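Phosphodiesterase (Salpingoeca rosetta, PDB 7D7P) belongs to the 3',5'-cyclic nucleotide phosphodiesterase family, an all-helical HD-type catalytic domain built around a site holding zinc and magnesium ions. Local coordinates at residues Gly152-Ser161 against Gln285-Pro295; Pro264-Ser275 against Leu337-Trp348. All blocks are in the same frame, centred on the assembly; numbering follows the deposited sequence.

Helix 268-291 ties the two interactions together: its first two turns, with the loop before them, pack on helix 336-359 in interaction 2, and its last turns meet the short helix 155-161 in interaction 1. The centres of the contacts are 29 Å apart, their nearest atoms about 12 Å, and they do not touch. Both lie at some distance from the metal site, where H111, H146, D147 and D260 bind zinc. The side chain of P264 is about 11 Å from the zinc ion, and that of T154 about 9 Å from the magnesium ion. Interaction 2 is largely buried, whereas interaction 1 lies farther out, 23 Å from the chain centre.

Interaction 1: residues Gly152-Ser161 against Gln285-Pro295; sequences GLTNAFHINS and QVELEAKMNLP. With EDO (1,2-ethanediol), chain F.
F157 fills the centre of this contact, its ring set among Q285, L288, E289, M292 and L294. With CG anti to the backbone N (chi1 172°), the ring reaches across to helix 285-291, which runs nearly parallel to helix 155-161 with the axes 11.5 Å apart. CZ of F157 meets CD2 of L288 at 3.6 Å, and CE1 lies 3.8 Å from CD1 of L294. The aliphatic CG of E289 comes to the ring edge, and the sulfur of M292 adds an oblique Met-aromatic contact. L153 CG and S161 OG lie on opposite faces of the ring, each offset toward its rim; OG turns back to bond F157 O, so serine suits a place beside the ring with a backbone carbonyl within reach.

The polar side is wetter. Q285, extended from CB, passes CD2 of L153 and brings OE1 within 3.0 Å of T154 N, whose N-H arrives from above the carbonyl plane. Its NE2 gives a 2.7 Å bond to OE2 of E289. One water bridges G152 O and Q285 OE1; another joins N160 ND2 to P295 O and, weakly, to E289 OE2. P295 sits on the surface beside N160, and near the other end a 1,2-ethanediol molecule bonds the backbone of L153.

A glutamine suits this boundary because one amide both donates and accepts: it links the N-terminal end of helix 155-161 to the E289 carboxylate, whose other oxygen bonds S296 and whose charge the NE2 donor would probably stabilise.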
loop_
_atom_site.group_PDB
_atom_site.type_symbol
_atom_site.label_atom_id
_atom_site.label_comp_id
_atom_site.label_asym_id
_atom_site.label_seq_id
_atom_site.Cartn_x
_atom_site.Cartn_y
_atom_site.Cartn_z
ATOM N N GLY A 152 -15.551 3.851 24.970
ATOM C CA GLY A 152 -15.274 2.782 24.033
ATOM C C GLY A 152 -16.230 2.688 22.867
ATOM O O GLY A 152 -16.281 1.649 22.203
ATOM N N LEU A 153 -16.992 3.744 22.599
ATOM C CA LEU A 153 -17.925 3.783 21.484
ATOM C C LEU A 153 -17.572 4.946 20.567
ATOM O O LEU A 153 -17.122 6.000 21.023
ATOM C CB LEU A 153 -19.373 3.912 21.977
ATOM C CG LEU A 153 -19.834 2.801 22.923
ATOM C CD1 LEU A 153 -21.113 3.189 23.640
ATOM C CD2 LEU A 153 -20.011 1.487 22.169
ATOM N N THR A 154 -17.780 4.749 19.270
ATOM C CA THR A 154 -17.369 5.723 18.273
ATOM C C THR A 154 -18.455 6.776 18.046
ATOM O O THR A 154 -19.578 6.677 18.549
ATOM C CB THR A 154 -17.025 5.022 16.957
ATOM O OG1 THR A 154 -16.348 5.939 16.089
ATOM C CG2 THR A 154 -18.285 4.537 16.272
ATOM N N ASN A 155 -18.099 7.804 17.272
ATOM C CA ASN A 155 -19.049 8.865 16.953
ATOM C C ASN A 155 -20.237 8.332 16.166
ATOM O O ASN A 155 -21.368 8.805 16.339
ATOM C CB ASN A 155 -18.356 9.974 16.162
ATOM C CG ASN A 155 -17.658 10.979 17.055
ATOM O OD1 ASN A 155 -18.085 11.226 18.182
ATOM N ND2 ASN A 155 -16.594 11.588 16.542
ATOM N N ALA A 156 -19.998 7.359 15.282
ATOM C CA ALA A 156 -21.083 6.787 14.490
ATOM C C ALA A 156 -22.138 6.145 15.382
ATOM O O ALA A 156 -23.335 6.208 15.081
ATOM C CB ALA A 156 -20.525 5.769 13.495
ATOM N N PHE A 157 -21.714 5.529 16.488
ATOM C CA PHE A 157 -22.679 4.950 17.419
ATOM C C PHE A 157 -23.584 6.024 18.006
ATOM O O PHE A 157 -24.804 5.846 18.091
ATOM C CB PHE A 157 -21.960 4.193 18.538
ATOM C CG PHE A 157 -22.883 3.738 19.634
ATOM C CD1 PHE A 157 -23.555 2.531 19.530
ATOM C CD2 PHE A 157 -23.101 4.526 20.751
ATOM C CE1 PHE A 157 -24.415 2.116 20.527
ATOM C CE2 PHE A 157 -23.961 4.119 21.748
ATOM C CZ PHE A 157 -24.619 2.913 21.638
ATOM N N HIS A 158 -22.999 7.145 18.436
ATOM C CA HIS A 158 -23.798 8.211 19.030
ATOM C C HIS A 158 -24.792 8.777 18.026
ATOM O O HIS A 158 -25.965 8.989 18.356
ATOM C CB HIS A 158 -22.888 9.314 19.569
ATOM C CG HIS A 158 -22.224 8.960 20.861
ATOM N ND1 HIS A 158 -22.855 9.092 22.080
ATOM C CD2 HIS A 158 -20.995 8.460 21.126
ATOM C CE1 HIS A 158 -22.039 8.698 23.039
ATOM N NE2 HIS A 158 -20.903 8.310 22.487
ATOM N N ILE A 159 -24.345 9.019 16.793
ATOM C CA ILE A 159 -25.231 9.574 15.774
ATOM C C ILE A 159 -26.329 8.579 15.413
ATOM O O ILE A 159 -27.507 8.946 15.321
ATOM C CB ILE A 159 -24.413 10.000 14.541
ATOM C CG1 ILE A 159 -23.409 11.090 14.924
ATOM C CG2 ILE A 159 -25.330 10.485 13.427
ATOM C CD1 ILE A 159 -22.459 11.469 13.807
ATOM N N ASN A 160 -25.968 7.307 15.214
ATOM C CA ASN A 160 -26.959 6.310 14.816
ATOM C C ASN A 160 -27.948 6.022 15.940
ATOM O O ASN A 160 -29.140 5.813 15.685
ATOM C CB ASN A 160 -26.267 5.019 14.372
ATOM C CG ASN A 160 -25.560 5.163 13.036
ATOM O OD1 ASN A 160 -25.785 6.123 12.302
ATOM N ND2 ASN A 160 -24.701 4.201 12.715
ATOM N N SER A 161 -27.478 6.001 17.188
ATOM C CA SER A 161 -28.362 5.751 18.321
ATOM C C SER A 161 -29.089 7.001 18.793
ATOM O O SER A 161 -29.924 6.902 19.700
ATOM C CB SER A 161 -27.574 5.156 19.493
ATOM O OG SER A 161 -26.764 6.138 20.119
ATOM N N GLN A 285 -18.727 -2.800 20.798
ATOM C CA GLN A 285 -19.669 -1.869 20.182
ATOM C C GLN A 285 -20.626 -2.596 19.244
ATOM O O GLN A 285 -21.838 -2.349 19.267
ATOM C CB GLN A 285 -18.921 -0.766 19.430
ATOM C CG GLN A 285 -19.855 0.170 18.679
ATOM C CD GLN A 285 -19.136 1.319 18.001
ATOM O OE1 GLN A 285 -18.194 1.894 18.550
ATOM N NE2 GLN A 285 -19.584 1.664 16.799
ATOM N N VAL A 286 -20.093 -3.486 18.402
ATOM C CA VAL A 286 -20.933 -4.275 17.502
ATOM C C VAL A 286 -21.945 -5.091 18.296
ATOM O O VAL A 286 -23.109 -5.227 17.900
ATOM C CB VAL A 286 -20.053 -5.169 16.607
ATOM C CG1 VAL A 286 -20.859 -6.327 16.025
ATOM C CG2 VAL A 286 -19.427 -4.349 15.498
ATOM N N GLU A 287 -21.517 -5.640 19.435
ATOM C CA GLU A 287 -22.433 -6.383 20.295
ATOM C C GLU A 287 -23.518 -5.472 20.859
ATOM O O GLU A 287 -24.690 -5.860 20.934
ATOM C CB GLU A 287 -21.640 -7.065 21.412
ATOM C CG GLU A 287 -22.373 -7.237 22.729
ATOM C CD GLU A 287 -21.469 -7.794 23.818
ATOM O OE1 GLU A 287 -20.666 -8.705 23.521
ATOM O OE2 GLU A 287 -21.555 -7.315 24.969
ATOM N N LEU A 288 -23.151 -4.246 21.246
ATOM C CA LEU A 288 -24.149 -3.297 21.729
ATOM C C LEU A 288 -25.049 -2.806 20.602
ATOM O O LEU A 288 -26.242 -2.566 20.825
ATOM C CB LEU A 288 -23.465 -2.111 22.413
ATOM C CG LEU A 288 -24.376 -1.027 23.000
ATOM C CD1 LEU A 288 -25.286 -1.612 24.068
ATOM C CD2 LEU A 288 -23.559 0.123 23.569
ATOM N N GLU A 289 -24.506 -2.657 19.391
ATOM C CA GLU A 289 -25.306 -2.152 18.280
ATOM C C GLU A 289 -26.343 -3.178 17.832
ATOM O O GLU A 289 -27.452 -2.811 17.428
ATOM C CB GLU A 289 -24.397 -1.754 17.116
ATOM C CG GLU A 289 -23.733 -0.391 17.293
ATOM C CD GLU A 289 -22.586 -0.148 16.322
ATOM O OE1 GLU A 289 -22.093 -1.121 15.711
ATOM O OE2 GLU A 289 -22.173 1.020 16.173
ATOM N N ALA A 290 -26.001 -4.466 17.899
ATOM C CA ALA A 290 -26.968 -5.504 17.555
ATOM C C ALA A 290 -28.102 -5.560 18.572
ATOM O O ALA A 290 -29.268 -5.730 18.201
ATOM C CB ALA A 290 -26.269 -6.860 17.449
ATOM N N LYS A 291 -27.781 -5.403 19.859
ATOM C CA LYS A 291 -28.807 -5.383 20.894
ATOM C C LYS A 291 -29.719 -4.169 20.784
ATOM O O LYS A 291 -30.851 -4.212 21.280
ATOM C CB LYS A 291 -28.160 -5.418 22.278
ATOM N N MET A 292 -29.256 -3.090 20.156
ATOM C CA MET A 292 -30.050 -1.880 19.985
ATOM C C MET A 292 -30.625 -1.744 18.582
ATOM O O MET A 292 -31.258 -0.724 18.285
ATOM C CB MET A 292 -29.206 -0.645 20.319
ATOM C CG MET A 292 -28.944 -0.472 21.799
ATOM S SD MET A 292 -28.005 1.019 22.171
ATOM C CE MET A 292 -28.127 1.041 23.958
ATOM N N ASN A 293 -30.424 -2.746 17.722
ATOM C CA ASN A 293 -30.915 -2.736 16.343
ATOM C C ASN A 293 -30.328 -1.562 15.559
ATOM O O ASN A 293 -31.038 -0.803 14.898
ATOM C CB ASN A 293 -32.446 -2.721 16.301
ATOM C CG ASN A 293 -32.994 -3.090 14.938
ATOM O OD1 ASN A 293 -32.318 -3.741 14.142
ATOM N ND2 ASN A 293 -34.224 -2.673 14.659
ATOM N N LEU A 294 -29.006 -1.423 15.635
ATOM C CA LEU A 294 -28.281 -0.373 14.942
ATOM C C LEU A 294 -27.348 -0.979 13.901
ATOM O O LEU A 294 -26.860 -2.099 14.080
ATOM C CB LEU A 294 -27.461 0.473 15.925
ATOM C CG LEU A 294 -28.227 1.296 16.960
ATOM C CD1 LEU A 294 -27.261 1.892 17.972
ATOM C CD2 LEU A 294 -29.040 2.386 16.282
ATOM N N PRO A 295 -27.077 -0.266 12.807
ATOM C CA PRO A 295 -26.115 -0.773 11.824
ATOM C C PRO A 295 -24.710 -0.835 12.405
ATOM O O PRO A 295 -24.350 -0.078 13.310
ATOM C CB PRO A 295 -26.199 0.248 10.684
ATOM C CG PRO A 295 -26.652 1.505 11.349
ATOM C CD PRO A 295 -27.592 1.065 12.439
HETATM C C1 EDO F . -18.453 6.701 23.921
HETATM O O1 EDO F . -17.042 6.754 23.680
HETATM C C2 EDO F . -18.865 7.774 24.924
HETATM O O2 EDO F . -20.215 7.537 25.337
HETATM O O HOH W 1 -15.571 1.122 19.424
HETATM O O HOH W 2 -24.247 2.168 14.715
#

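Interaction 2: residues Pro264-Ser275 against Leu337-Trp348; sequences PIKPFESNKRWS and LLDTIDANLAEW
N344 reaches from helix 337-348 into the turn before helix 268-275 and can be followed outward atom by atom. Its CB rests 3.4 Å from OD1 of N271. At CG, which stands anti to the carbonyl carbon (chi1 -69°), the amide divides its work. OD1 lies at the edge of the F268 ring, close to CA and CB of that residue, and takes a bond from a water that is weakly linked to F268 N. ND2 donates twice: to P264 O at 2.8 Å, from well above that carbonyl's plane, and to K266 O at 2.9 Å, almost straight at 169°. Both acceptors lie in the amide's own plane, so the pair fixes its rotation and satisfies two carbonyls of the turn.

Apolar groups flank this amide on both sides. CG2 of T340 sits against the backbone of I265, whose own CG2 lies beside CG1 of I341. On the other flank F268 presents an edge to W348 in a T-shaped pair, its CE1 lying 3.5 Å from W348 CE2, while E347, bent at chi2, lays CG over the centre of the phenyl face in a CH-pi contact. The indole NE1 bonds OD1 of N271 at 3.0 Å, a partner in the ring plane; tryptophan thus offers a face to F268 and an N-H to asparagine. CG of K272 comes to CH2 of the indole at a slant.

The two helices cross at -64°, and N344 ties down the turn that leads into one of them; within the all-helical phosphodiesterase fold this joins helix 336-359 to the start of helix 268-291.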
loop_
_atom_site.group_PDB
_atom_site.type_symbol
_atom_site.label_atom_id
_atom_site.label_comp_id
_atom_site.label_asym_id
_atom_site.label_seq_id
_atom_site.Cartn_x
_atom_site.Cartn_y
_atom_site.Cartn_z
ATOM N N PRO A 264 1.158 2.531 15.582
ATOM C CA PRO A 264 2.111 2.044 14.574
ATOM C C PRO A 264 3.514 2.620 14.689
ATOM O O PRO A 264 4.405 2.160 13.962
ATOM C CB PRO A 264 1.463 2.464 13.240
ATOM C CG PRO A 264 0.080 2.936 13.588
ATOM C CD PRO A 264 0.181 3.454 14.977
ATOM N N ILE A 265 3.751 3.602 15.553
ATOM C CA ILE A 265 5.075 4.199 15.685
ATOM C C ILE A 265 5.770 3.737 16.966
ATOM O O ILE A 265 6.751 4.342 17.390
ATOM C CB ILE A 265 5.013 5.732 15.598
ATOM C CG1 ILE A 265 4.128 6.311 16.702
ATOM C CG2 ILE A 265 4.516 6.169 14.227
ATOM C CD1 ILE A 265 4.042 7.825 16.674
ATOM N N LYS A 266 5.282 2.669 17.575
ATOM C CA LYS A 266 5.864 2.055 18.755
ATOM C C LYS A 266 6.435 0.682 18.412
ATOM O O LYS A 266 6.158 0.131 17.339
ATOM C CB LYS A 266 4.802 1.930 19.857
ATOM C CG LYS A 266 4.389 3.257 20.474
ATOM C CD LYS A 266 5.519 3.864 21.285
ATOM C CE LYS A 266 5.100 5.177 21.931
ATOM N NZ LYS A 266 6.164 5.699 22.838
ATOM N N PRO A 267 7.259 0.102 19.291
ATOM C CA PRO A 267 7.728 -1.272 19.062
ATOM C C PRO A 267 6.554 -2.229 18.887
ATOM O O PRO A 267 5.455 -1.990 19.393
ATOM C CB PRO A 267 8.533 -1.587 20.326
ATOM C CG PRO A 267 9.017 -0.257 20.788
ATOM C CD PRO A 267 7.925 0.722 20.452
ATOM N N PHE A 268 6.800 -3.326 18.161
ATOM C CA PHE A 268 5.692 -4.169 17.714
ATOM C C PHE A 268 4.917 -4.759 18.883
ATOM O O PHE A 268 3.690 -4.903 18.809
ATOM C CB PHE A 268 6.187 -5.291 16.802
ATOM C CG PHE A 268 5.078 -6.178 16.307
ATOM C CD1 PHE A 268 4.220 -5.739 15.311
ATOM C CD2 PHE A 268 4.872 -7.432 16.858
ATOM C CE1 PHE A 268 3.186 -6.542 14.859
ATOM C CE2 PHE A 268 3.840 -8.242 16.409
ATOM C CZ PHE A 268 2.997 -7.796 15.409
ATOM N N GLU A 269 5.608 -5.121 19.967
ATOM C CA GLU A 269 4.898 -5.622 21.139
ATOM C C GLU A 269 3.928 -4.577 21.674
ATOM O O GLU A 269 2.825 -4.912 22.121
ATOM C CB GLU A 269 5.886 -6.044 22.226
ATOM C CG GLU A 269 5.230 -6.799 23.374
ATOM C CD GLU A 269 6.230 -7.305 24.394
ATOM O OE1 GLU A 269 6.656 -6.508 25.258
ATOM O OE2 GLU A 269 6.589 -8.500 24.334
ATOM N N SER A 270 4.318 -3.300 21.626
ATOM C CA SER A 270 3.396 -2.231 21.996
ATOM C C SER A 270 2.296 -2.072 20.953
ATOM O O SER A 270 1.126 -1.867 21.303
ATOM C CB SER A 270 4.168 -0.921 22.184
ATOM O OG SER A 270 3.290 0.190 22.244
ATOM N N ASN A 271 2.654 -2.173 19.668
ATOM C CA ASN A 271 1.663 -2.091 18.599
ATOM C C ASN A 271 0.587 -3.161 18.760
ATOM O O ASN A 271 -0.608 -2.877 18.615
ATOM C CB ASN A 271 2.358 -2.223 17.241
ATOM C CG ASN A 271 1.465 -1.819 16.068
ATOM O OD1 ASN A 271 1.900 -1.836 14.912
ATOM N ND2 ASN A 271 0.222 -1.459 16.356
ATOM N N LYS A 272 0.991 -4.393 19.080
ATOM C CA LYS A 272 0.042 -5.501 19.115
ATOM C C LYS A 272 -0.871 -5.430 20.335
ATOM O O LYS A 272 -2.073 -5.701 20.228
ATOM C CB LYS A 272 0.794 -6.832 19.088
ATOM C CG LYS A 272 -0.104 -8.037 18.876
ATOM C CD LYS A 272 0.666 -9.337 19.042
ATOM C CE LYS A 272 -0.132 -10.511 18.507
ATOM N NZ LYS A 272 -1.535 -10.490 19.008
ATOM N N ARG A 273 -0.323 -5.085 21.503
ATOM C CA ARG A 273 -1.136 -5.065 22.717
ATOM C C ARG A 273 -2.207 -3.982 22.656
ATOM O O ARG A 273 -3.352 -4.210 23.061
ATOM C CB ARG A 273 -0.249 -4.864 23.946
ATOM C CG ARG A 273 0.652 -6.046 24.263
ATOM C CD ARG A 273 1.652 -5.700 25.355
ATOM N NE ARG A 273 1.023 -5.593 26.668
ATOM C CZ ARG A 273 1.643 -5.159 27.761
ATOM N NH1 ARG A 273 2.914 -4.780 27.703
ATOM N NH2 ARG A 273 0.991 -5.098 28.915
ATOM N N TRP A 274 -1.853 -2.795 22.161
ATOM C CA TRP A 274 -2.830 -1.714 22.080
ATOM C C TRP A 274 -3.850 -1.971 20.978
ATOM O O TRP A 274 -5.037 -1.668 21.143
ATOM C CB TRP A 274 -2.120 -0.380 21.856
ATOM C CG TRP A 274 -1.474 0.174 23.088
ATOM C CD1 TRP A 274 -0.158 0.075 23.437
ATOM C CD2 TRP A 274 -2.114 0.916 24.133
ATOM N NE1 TRP A 274 0.062 0.713 24.636
ATOM C CE2 TRP A 274 -1.122 1.237 25.084
ATOM C CE3 TRP A 274 -3.427 1.342 24.358
ATOM C CZ2 TRP A 274 -1.403 1.963 26.240
ATOM C CZ3 TRP A 274 -3.704 2.063 25.510
ATOM C CH2 TRP A 274 -2.697 2.365 26.436
ATOM N N SER A 275 -3.409 -2.530 19.847
ATOM C CA SER A 275 -4.340 -2.837 18.764
ATOM C C SER A 275 -5.341 -3.906 19.184
ATOM O O SER A 275 -6.519 -3.841 18.813
ATOM C CB SER A 275 -3.577 -3.281 17.518
ATOM O OG SER A 275 -2.937 -2.181 16.895
ATOM N N LEU A 337 10.404 7.560 11.917
ATOM C CA LEU A 337 9.139 6.901 12.229
ATOM C C LEU A 337 8.647 6.048 11.067
ATOM O O LEU A 337 7.946 5.054 11.286
ATOM C CB LEU A 337 8.084 7.942 12.604
ATOM C CG LEU A 337 8.416 8.796 13.829
ATOM C CD1 LEU A 337 7.526 10.029 13.898
ATOM C CD2 LEU A 337 8.300 7.965 15.098
ATOM N N LEU A 338 8.995 6.421 9.831
ATOM C CA LEU A 338 8.603 5.614 8.680
ATOM C C LEU A 338 9.255 4.238 8.715
ATOM O O LEU A 338 8.658 3.256 8.257
ATOM C CB LEU A 338 8.958 6.341 7.382
ATOM C CG LEU A 338 8.051 7.514 7.002
ATOM C CD1 LEU A 338 8.617 8.276 5.815
ATOM C CD2 LEU A 338 6.645 7.023 6.700
ATOM N N ASP A 339 10.476 4.146 9.253
ATOM C CA ASP A 339 11.121 2.848 9.412
ATOM C C ASP A 339 10.453 2.021 10.504
ATOM O O ASP A 339 10.395 0.791 10.398
ATOM C CB ASP A 339 12.607 3.029 9.720
ATOM C CG ASP A 339 13.355 3.723 8.595
ATOM O OD1 ASP A 339 12.973 3.537 7.420
ATOM O OD2 ASP A 339 14.325 4.455 8.884
ATOM N N THR A 340 9.953 2.671 11.559
ATOM C CA THR A 340 9.185 1.949 12.568
ATOM C C THR A 340 7.859 1.461 11.999
ATOM O O THR A 340 7.453 0.318 12.240
ATOM C CB THR A 340 8.946 2.838 13.790
ATOM O OG1 THR A 340 10.205 3.238 14.349
ATOM C CG2 THR A 340 8.145 2.092 14.844
ATOM N N ILE A 341 7.175 2.314 11.236
ATOM C CA ILE A 341 5.911 1.925 10.617
ATOM C C ILE A 341 6.116 0.738 9.682
ATOM O O ILE A 341 5.313 -0.203 9.666
ATOM C CB ILE A 341 5.290 3.133 9.888
ATOM C CG1 ILE A 341 4.751 4.147 10.901
ATOM C CG2 ILE A 341 4.192 2.688 8.934
ATOM C CD1 ILE A 341 4.545 5.530 10.329
ATOM N N ASP A 342 7.201 0.751 8.904
ATOM C CA ASP A 342 7.449 -0.337 7.962
ATOM C C ASP A 342 7.763 -1.644 8.681
ATOM O O ASP A 342 7.290 -2.711 8.272
ATOM C CB ASP A 342 8.585 0.042 7.012
ATOM C CG ASP A 342 8.152 1.041 5.956
ATOM O OD1 ASP A 342 6.930 1.261 5.813
ATOM O OD2 ASP A 342 9.031 1.611 5.274
ATOM N N ALA A 343 8.558 -1.584 9.753
ATOM C CA ALA A 343 8.864 -2.794 10.511
ATOM C C ALA A 343 7.598 -3.420 11.086
ATOM O O ALA A 343 7.423 -4.644 11.032
ATOM C CB ALA A 343 9.864 -2.481 11.624
ATOM N N ASN A 344 6.701 -2.598 11.637
ATOM C CA ASN A 344 5.431 -3.119 12.134
ATOM C C ASN A 344 4.563 -3.637 10.993
ATOM O O ASN A 344 3.914 -4.680 11.124
ATOM C CB ASN A 344 4.688 -2.039 12.921
ATOM C CG ASN A 344 5.365 -1.703 14.237
ATOM O OD1 ASN A 344 6.015 -2.551 14.849
ATOM N ND2 ASN A 344 5.205 -0.462 14.685
ATOM N N LEU A 345 4.535 -2.917 9.867
ATOM C CA LEU A 345 3.770 -3.378 8.715
ATOM C C LEU A 345 4.272 -4.730 8.221
ATOM O O LEU A 345 3.475 -5.616 7.893
ATOM C CB LEU A 345 3.835 -2.339 7.595
ATOM C CG LEU A 345 3.092 -2.686 6.304
ATOM C CD1 LEU A 345 1.612 -2.919 6.578
ATOM C CD2 LEU A 345 3.286 -1.589 5.269
ATOM N N ALA A 346 5.596 -4.907 8.165
ATOM C CA ALA A 346 6.154 -6.191 7.755
ATOM C C ALA A 346 5.809 -7.294 8.746
ATOM O O ALA A 346 5.628 -8.452 8.348
ATOM C CB ALA A 346 7.670 -6.078 7.593
ATOM N N GLU A 347 5.709 -6.959 10.033
ATOM C CA GLU A 347 5.357 -7.964 11.030
ATOM C C GLU A 347 3.901 -8.393 10.892
ATOM O O GLU A 347 3.594 -9.590 10.935
ATOM C CB GLU A 347 5.631 -7.428 12.435
ATOM C CG GLU A 347 5.913 -8.508 13.461
ATOM C CD GLU A 347 7.323 -9.056 13.354
ATOM O OE1 GLU A 347 8.282 -8.286 13.584
ATOM O OE2 GLU A 347 7.471 -10.253 13.035
ATOM N N TRP A 348 2.989 -7.431 10.723
ATOM C CA TRP A 348 1.580 -7.776 10.557
ATOM C C TRP A 348 1.360 -8.609 9.299
ATOM O O TRP A 348 0.527 -9.523 9.287
ATOM C CB TRP A 348 0.727 -6.508 10.513
ATOM C CG TRP A 348 0.595 -5.799 11.837
ATOM C CD1 TRP A 348 1.050 -4.549 12.147
ATOM C CD2 TRP A 348 -0.040 -6.299 13.022
ATOM N NE1 TRP A 348 0.740 -4.240 13.450
ATOM C CE2 TRP A 348 0.070 -5.296 14.009
ATOM C CE3 TRP A 348 -0.689 -7.494 13.346
ATOM C CZ2 TRP A 348 -0.444 -5.454 15.296
ATOM C CZ3 TRP A 348 -1.202 -7.647 14.623
ATOM C CH2 TRP A 348 -1.075 -6.633 15.582
HETATM O O HOH W 3 8.869 -2.794 15.870
#